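PDB 3BM7: protein of unknown function with ferredoxin-like fold from Caulobacter crescentus, which is of unknown function but is probably a small monooxygenase related to those of antibiotic biosynthesis. Local coordinates for residues A25-Q30 / A35-V40; V72-A77 / K83-T88. All coordinates share one frame; numbering follows the deposited sequence. Where two conformers were deposited one is given.

In the fold
From the N terminus, strand 21-29 runs out and the chain turns back as helix 34-51; contact 1 closes this first loop by laying Phe37 on Leu27 and Val29. Strands 55-62 and 69-76 follow, and contact 2 closes a second, similarly short loop, bringing His85 of helix 79-87 back over Glu74 and Tyr76. The two loops are in series, neither nested nor crossed, and their centres lie about 17 Å apart. They meet in the antiparallel sheet, where strands 21-29 and 69-76 are neighbours: Ala25 O lies 2.8 Å from Val72 N, a probable hydrogen bond. Each contact thus ties a different helix to the sheet of this ferredoxin-like fold.

Contact 1 (A25-Q30 / A35-V40); sequences ATLKVQ and AEFEKV
Phe37, in the first turn of helix 34-51, meets strand 21-29 through the side chains of Leu27 and Val29. A flat apolar ring suits this place, because it fills the layer between helix and sheet and offers a face and an edge to branched aliphatic partners. With CG anti to the backbone N (chi1 163°) the ring reaches out from the helix to the sheet. Val29 CG2 sits over the middle of one face, 3.6 Å from the ring centroid and 5° off the normal, a well-centred CH-pi contact. The other methyl, Val29 CG1, lies against the root of the side chain, 3.6 Å from Phe37 CB, so the beta-branched valine covers ring and stem together. The longer leucine suits the edge: Leu27 CD1 comes 3.9 Å from Phe37 CZ. Leu27 and Val29 alternate with Lys28 along the strand and therefore share the helix-facing side, the usual division of a two-layer alpha/beta sandwich such as this ferredoxin-like fold. Tyr70, Met98 and Met102 also border the Phe37 side chain. One residue on, Glu38 sends its carboxylate to Arg62 in a salt bridge and to the Tyr70 hydroxyl in a hydrogen bond.

Contact 2 (V72-A77 / K83-T88); sequences VLELYA and KHHGGT
Tyr76 sets its hydroxyl on the face of the His85 imidazole: OH stands 3.1 Å above the ring plane, over its centre. The two side chains cross at about a right angle, yet their rings are oblique, with planes at 51° and centroids 5.0 Å apart. Tyr76 CE1 lies 3.7 Å from His85 CG, so one flank of the phenol also packs on the imidazole. On helix 79-87, a chi1 of 175° swings the His85 ring away from its backbone N and across to the strand. Glu74, two residues before Tyr76 and on the same side of strand 69-76, accepts a hydrogen bond from the Tyr76 hydroxyl at OE1, 2.7 Å from OH; the hydroxyl approaches from above the carboxylate plane, 39° out of it. Tyrosine thus supplies both an apolar ring and a polar tip. A water in the plane of the imidazole, 2.8 Å from His85 NE2, donates a weak bond to Glu74 OE2. This polar cluster is buried between helix and sheet of the ferredoxin-like fold. Histidine suits it by pairing a flat face with two edge nitrogens: Glu52 at ND1 and the water at NE2 fix the ring's rotation, keeping a face turned to the Tyr76 hydroxyl, whose own hydrogen is directed to Glu74.

Contact 1 (A25-Q30 / A35-V40)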
ATOM      1  N   ALA A  25       5.536   4.413  -1.696  1.00 19.39           N
ATOM      2  CA  ALA A  25       6.383   5.484  -2.243  1.00 19.26           C
ATOM      3  C   ALA A  25       5.576   6.758  -2.258  1.00 17.34           C
ATOM      4  O   ALA A  25       4.584   6.837  -3.040  1.00 21.80           O
ATOM      5  CB  ALA A  25       6.751   5.074  -3.721  1.00 20.83           C
ATOM      6  N   THR A  26       5.961   7.703  -1.405  1.00 19.10           N
ATOM      7  CA  THR A  26       5.289   8.987  -1.312  1.00 19.86           C
ATOM      8  C   THR A  26       5.990   9.952  -2.270  1.00 22.22           C
ATOM      9  O   THR A  26       7.164  10.273  -2.072  1.00 21.88           O
ATOM     10  CB  THR A  26       5.306   9.514   0.114  1.00 22.82           C
ATOM     11  OG1 THR A  26       4.657   8.576   0.971  1.00 23.60           O
ATOM     12  CG2 THR A  26       4.588  10.886   0.193  1.00 22.29           C
ATOM     13  N   LEU A  27       5.260  10.451  -3.256  1.00 20.73           N
ATOM     14  CA  LEU A  27       5.796  11.345  -4.281  1.00 20.35           C
ATOM     15  C   LEU A  27       5.143  12.700  -4.128  1.00 23.79           C
ATOM     16  O   LEU A  27       3.930  12.820  -3.916  1.00 23.47           O
ATOM     17  CB  LEU A  27       5.519  10.774  -5.648  1.00 20.11           C
ATOM     18  CG  LEU A  27       5.920   9.298  -5.927  1.00 22.52           C
ATOM     19  CD1 LEU A  27       5.611   8.825  -7.332  1.00 24.32           C
ATOM     20  CD2 LEU A  27       7.416   9.095  -5.597  1.00 23.84           C
ATOM     21  N   LYS A  28       5.971  13.727  -4.210  1.00 20.67           N
ATOM     22  CA  LYS A  28       5.515  15.091  -4.068  1.00 20.41           C
ATOM     23  C   LYS A  28       5.619  15.738  -5.461  1.00 19.96           C
ATOM     24  O   LYS A  28       6.724  16.086  -5.885  1.00 20.05           O
ATOM     25  CB  LYS A  28       6.366  15.874  -3.058  1.00 24.12           C
ATOM     26  CG  LYS A  28       6.271  15.344  -1.622  1.00 28.70           C
ATOM     27  CD  LYS A  28       7.205  16.078  -0.693  1.00 27.40           C
ATOM     28  N   VAL A  29       4.458  15.969  -6.090  1.00 18.78           N
ATOM     29  CA  VAL A  29       4.372  16.455  -7.479  1.00 18.18           C
ATOM     30  C   VAL A  29       3.907  17.915  -7.454  1.00 19.96           C
ATOM     31  O   VAL A  29       3.137  18.305  -6.582  1.00 18.73           O
ATOM     32  CB  VAL A  29       3.403  15.540  -8.283  1.00 17.14           C
ATOM     33  CG1 VAL A  29       3.206  16.002  -9.725  1.00 20.04           C
ATOM     34  CG2 VAL A  29       3.910  14.065  -8.322  1.00 21.09           C
ATOM     35  N   GLN A  30       4.360  18.716  -8.407  1.00 19.45           N
ATOM     36  CA  GLN A  30       3.874  20.091  -8.516  1.00 19.54           C
ATOM     37  C   GLN A  30       2.413  20.001  -8.960  1.00 18.66           C
ATOM     38  O   GLN A  30       2.138  19.398  -9.992  1.00 19.01           O
ATOM     39  CB  GLN A  30       4.683  20.858  -9.556  1.00 20.52           C
ATOM     40  CG  GLN A  30       6.130  21.075  -9.170  1.00 19.37           C
ATOM     41  CD  GLN A  30       6.944  21.680 -10.290  1.00 22.57           C
ATOM     42  OE1 GLN A  30       6.513  22.637 -10.937  1.00 24.32           O
ATOM     43  NE2 GLN A  30       8.143  21.129 -10.530  1.00 23.17           N
ATOM     44  N   ALA A  35      -1.273  16.486 -14.282  1.00 23.39           N
ATOM     45  CA  ALA A  35      -1.720  15.787 -15.469  1.00 23.21           C
ATOM     46  C   ALA A  35      -0.569  15.117 -16.218  1.00 22.40           C
ATOM     47  O   ALA A  35      -0.659  13.961 -16.658  1.00 23.98           O
ATOM     48  CB  ALA A  35      -2.464  16.787 -16.422  1.00 24.77           C
ATOM     49  N   GLU A  36       0.519  15.869 -16.376  0.50 21.90           N
ATOM     50  CA  GLU A  36       1.736  15.376 -17.018  0.50 22.00           C
ATOM     51  C   GLU A  36       2.284  14.183 -16.252  0.50 21.37           C
ATOM     52  O   GLU A  36       2.548  13.118 -16.816  0.50 21.84           O
ATOM     53  CB  GLU A  36       2.774  16.512 -17.059  0.50 22.70           C
ATOM     54  CG  GLU A  36       4.148  16.186 -17.668  0.50 22.77           C
ATOM     55  CD  GLU A  36       5.068  17.416 -17.735  0.50 24.15           C
ATOM     56  OE1 GLU A  36       4.614  18.534 -17.399  0.50 27.65           O
ATOM     57  OE2 GLU A  36       6.243  17.272 -18.127  0.50 28.62           O
ATOM     58  N   PHE A  37       2.438  14.380 -14.953  1.00 19.70           N
ATOM     59  CA  PHE A  37       2.920  13.334 -14.072  1.00 19.17           C
ATOM     60  C   PHE A  37       2.046  12.067 -14.193  1.00 18.99           C
ATOM     61  O   PHE A  37       2.583  10.965 -14.357  1.00 20.21           O
ATOM     62  CB  PHE A  37       2.967  13.802 -12.622  1.00 18.35           C
ATOM     63  CG  PHE A  37       3.065  12.664 -11.648  1.00 20.52           C
ATOM     64  CD1 PHE A  37       4.266  11.995 -11.482  1.00 21.00           C
ATOM     65  CD2 PHE A  37       1.941  12.194 -10.974  1.00 19.92           C
ATOM     66  CE1 PHE A  37       4.369  10.964 -10.611  1.00 22.01           C
ATOM     67  CE2 PHE A  37       2.044  11.150 -10.109  1.00 21.51           C
ATOM     68  CZ  PHE A  37       3.236  10.523  -9.940  1.00 23.09           C
ATOM     69  N   GLU A  38       0.725  12.214 -14.080  1.00 19.42           N
ATOM     70  CA  GLU A  38      -0.135  11.029 -14.110  1.00 19.63           C
ATOM     71  C   GLU A  38      -0.056  10.263 -15.428  1.00 20.54           C
ATOM     72  O   GLU A  38      -0.064   9.035 -15.450  1.00 21.41           O
ATOM     73  CB  GLU A  38      -1.599  11.344 -13.754  1.00 20.07           C
ATOM     74  CG  GLU A  38      -1.761  11.779 -12.297  1.00 19.87           C
ATOM     75  CD  GLU A  38      -3.188  12.026 -11.882  1.00 23.82           C
ATOM     76  OE1 GLU A  38      -4.092  11.629 -12.640  1.00 26.81           O
ATOM     77  OE2 GLU A  38      -3.396  12.645 -10.815  1.00 24.04           O
ATOM     78  N   LYS A  39       0.034  10.988 -16.539  1.00 20.62           N
ATOM     79  CA  LYS A  39       0.176  10.314 -17.825  1.00 21.86           C
ATOM     80  C   LYS A  39       1.440   9.482 -17.919  1.00 20.31           C
ATOM     81  O   LYS A  39       1.380   8.330 -18.360  1.00 23.41           O
ATOM     82  CB  LYS A  39       0.129  11.336 -18.975  1.00 23.42           C
ATOM     83  CG  LYS A  39       0.168  10.669 -20.346  1.00 30.79           C
ATOM     84  N   VAL A  40       2.577  10.038 -17.493  1.00 20.55           N
ATOM     85  CA  VAL A  40       3.828   9.297 -17.517  1.00 20.06           C
ATOM     86  C   VAL A  40       3.750   8.125 -16.546  1.00 21.24           C
ATOM     87  O   VAL A  40       4.147   7.003 -16.876  1.00 20.41           O
ATOM     88  CB  VAL A  40       4.999  10.177 -17.123  1.00 20.76           C
ATOM     89  CG1 VAL A  40       6.293   9.350 -17.016  1.00 26.25           C
ATOM     90  CG2 VAL A  40       5.150  11.334 -18.133  1.00 25.79           C
TER

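Contact 2 (V72-A77 / K83-T88)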
ATOM      1  N   VAL A  72       2.349   5.531  -4.026  1.00 18.80           N
ATOM      2  CA  VAL A  72       2.296   4.340  -4.825  1.00 17.48           C
ATOM      3  C   VAL A  72       2.320   3.148  -3.878  1.00 18.38           C
ATOM      4  O   VAL A  72       3.212   3.043  -3.060  1.00 19.71           O
ATOM      5  CB  VAL A  72       3.480   4.185  -5.832  1.00 19.65           C
ATOM      6  CG1 VAL A  72       3.161   3.111  -6.881  1.00 20.42           C
ATOM      7  CG2 VAL A  72       3.831   5.534  -6.500  1.00 21.20           C
ATOM      8  N   LEU A  73       1.378   2.251  -4.026  1.00 18.89           N
ATOM      9  CA  LEU A  73       1.358   0.994  -3.260  1.00 19.40           C
ATOM     10  C   LEU A  73       1.960  -0.050  -4.180  1.00 19.23           C
ATOM     11  O   LEU A  73       1.408  -0.356  -5.256  1.00 20.05           O
ATOM     12  CB  LEU A  73      -0.054   0.647  -2.844  1.00 19.75           C
ATOM     13  CG  LEU A  73      -0.784   1.797  -2.126  1.00 20.17           C
ATOM     14  CD1 LEU A  73      -2.189   1.338  -1.693  1.00 24.81           C
ATOM     15  CD2 LEU A  73      -0.059   2.381  -0.940  1.00 23.31           C
ATOM     16  N   GLU A  74       3.046  -0.685  -3.723  1.00 20.06           N
ATOM     17  CA  GLU A  74       3.764  -1.670  -4.546  1.00 19.80           C
ATOM     18  C   GLU A  74       4.000  -2.940  -3.747  1.00 21.08           C
ATOM     19  O   GLU A  74       4.201  -2.869  -2.521  1.00 21.81           O
ATOM     20  CB  GLU A  74       5.101  -1.132  -5.082  1.00 20.72           C
ATOM     21  CG  GLU A  74       5.073   0.319  -5.530  1.00 22.18           C
ATOM     22  CD  GLU A  74       6.435   0.908  -5.915  1.00 28.22           C
ATOM     23  OE1 GLU A  74       7.398   0.141  -6.158  1.00 24.24           O
ATOM     24  OE2 GLU A  74       6.495   2.165  -6.064  1.00 27.04           O
ATOM     25  N   LEU A  75       3.996  -4.074  -4.427  1.00 20.77           N
ATOM     26  CA  LEU A  75       4.291  -5.352  -3.787  1.00 19.88           C
ATOM     27  C   LEU A  75       5.049  -6.190  -4.774  1.00 21.31           C
ATOM     28  O   LEU A  75       4.620  -6.323  -5.916  1.00 20.91           O
ATOM     29  CB  LEU A  75       3.023  -6.074  -3.341  1.00 19.89           C
ATOM     30  CG  LEU A  75       3.162  -7.351  -2.509  1.00 24.44           C
ATOM     31  CD1 LEU A  75       3.788  -7.131  -1.144  1.00 25.35           C
ATOM     32  CD2 LEU A  75       1.795  -8.079  -2.414  1.00 23.06           C
ATOM     33  N   TYR A  76       6.179  -6.740  -4.339  1.00 19.53           N
ATOM     34  CA  TYR A  76       7.029  -7.581  -5.186  1.00 19.48           C
ATOM     35  C   TYR A  76       7.166  -8.963  -4.581  1.00 21.25           C
ATOM     36  O   TYR A  76       7.178  -9.110  -3.365  1.00 22.44           O
ATOM     37  CB  TYR A  76       8.433  -6.944  -5.339  1.00 19.90           C
ATOM     38  CG  TYR A  76       8.345  -5.607  -5.977  1.00 19.70           C
ATOM     39  CD1 TYR A  76       8.329  -5.476  -7.360  1.00 20.26           C
ATOM     40  CD2 TYR A  76       8.131  -4.468  -5.204  1.00 20.97           C
ATOM     41  CE1 TYR A  76       8.106  -4.243  -7.961  1.00 20.65           C
ATOM     42  CE2 TYR A  76       7.902  -3.226  -5.804  1.00 22.01           C
ATOM     43  CZ  TYR A  76       7.900  -3.137  -7.182  1.00 20.71           C
ATOM     44  OH  TYR A  76       7.686  -1.928  -7.801  1.00 23.97           O
ATOM     45  N   ALA A  77       7.320  -9.964  -5.443  1.00 21.96           N
ATOM     46  CA  ALA A  77       7.390 -11.372  -5.017  1.00 22.44           C
ATOM     47  C   ALA A  77       8.648 -11.639  -4.198  1.00 21.71           C
ATOM     48  O   ALA A  77       8.665 -12.550  -3.368  1.00 24.69           O
ATOM     49  CB  ALA A  77       7.375 -12.280  -6.234  1.00 22.42           C
ATOM     50  N   LYS A  83      14.800  -5.779  -7.528  1.00 21.62           N
ATOM     51  CA  LYS A  83      16.039  -5.406  -8.201  1.00 23.17           C
ATOM     52  C   LYS A  83      15.819  -5.278  -9.708  1.00 21.68           C
ATOM     53  O   LYS A  83      16.268  -4.331 -10.342  1.00 24.19           O
ATOM     54  CB  LYS A  83      17.130  -6.444  -7.934  1.00 22.51           C
ATOM     55  CG  LYS A  83      18.526  -6.021  -8.366  1.00 26.17           C
ATOM     56  CD  LYS A  83      19.539  -7.119  -8.056  1.00 27.24           C
ATOM     57  N   HIS A  84      15.102  -6.235 -10.284  1.00 22.47           N
ATOM     58  CA  HIS A  84      14.807  -6.174 -11.708  1.00 21.12           C
ATOM     59  C   HIS A  84      13.995  -4.906 -12.030  1.00 20.41           C
ATOM     60  O   HIS A  84      14.281  -4.181 -12.986  1.00 20.80           O
ATOM     61  CB  HIS A  84      14.033  -7.415 -12.149  1.00 20.04           C
ATOM     62  CG  HIS A  84      13.533  -7.323 -13.552  1.00 21.44           C
ATOM     63  ND1 HIS A  84      14.343  -7.536 -14.646  1.00 22.94           N
ATOM     64  CD2 HIS A  84      12.311  -7.000 -14.042  1.00 21.68           C
ATOM     65  CE1 HIS A  84      13.638  -7.356 -15.751  1.00 22.93           C
ATOM     66  NE2 HIS A  84      12.404  -7.030 -15.414  1.00 22.70           N
ATOM     67  N   HIS A  85      12.969  -4.672 -11.227  1.00 20.02           N
ATOM     68  CA  HIS A  85      12.053  -3.557 -11.430  1.00 20.53           C
ATOM     69  C   HIS A  85      12.797  -2.244 -11.566  1.00 21.18           C
ATOM     70  O   HIS A  85      12.531  -1.456 -12.471  1.00 22.06           O
ATOM     71  CB  HIS A  85      11.096  -3.461 -10.242  1.00 20.73           C
ATOM     72  CG  HIS A  85      10.196  -2.284 -10.298  1.00 20.11           C
ATOM     73  ND1 HIS A  85       9.110  -2.228 -11.148  1.00 23.17           N
ATOM     74  CD2 HIS A  85      10.214  -1.110  -9.621  1.00 21.68           C
ATOM     75  CE1 HIS A  85       8.488  -1.071 -10.971  1.00 21.30           C
ATOM     76  NE2 HIS A  85       9.153  -0.359 -10.078  1.00 22.48           N
ATOM     77  N   GLY A  86      13.747  -2.020 -10.665  1.00 22.81           N
ATOM     78  CA  GLY A  86      14.421  -0.729 -10.569  1.00 23.86           C
ATOM     79  C   GLY A  86      15.410  -0.451 -11.682  1.00 25.98           C
ATOM     80  O   GLY A  86      15.884   0.678 -11.846  1.00 28.56           O
ATOM     81  N   GLY A  87      15.730  -1.475 -12.462  1.00 24.32           N
ATOM     82  CA  GLY A  87      16.742  -1.362 -13.518  1.00 23.84           C
ATOM     83  C   GLY A  87      16.289  -1.412 -14.964  1.00 23.38           C
ATOM     84  O   GLY A  87      17.107  -1.341 -15.864  1.00 24.26           O
ATOM     85  N   THR A  88      14.986  -1.546 -15.211  1.00 23.09           N
ATOM     86  CA  THR A  88      14.506  -1.626 -16.570  1.00 20.12           C
ATOM     87  C   THR A  88      14.663  -0.308 -17.346  1.00 21.38           C
ATOM     88  O   THR A  88      14.671   0.769 -16.743  1.00 22.44           O
ATOM     89  CB  THR A  88      13.026  -2.041 -16.668  1.00 20.16           C
ATOM     90  OG1 THR A  88      12.197  -0.975 -16.194  1.00 21.32           O
ATOM     91  CG2 THR A  88      12.757  -3.342 -15.888  1.00 21.73           C
TER
HETATM   92  O   HOH W   1       8.227   2.029  -8.901  1.00 35.58           O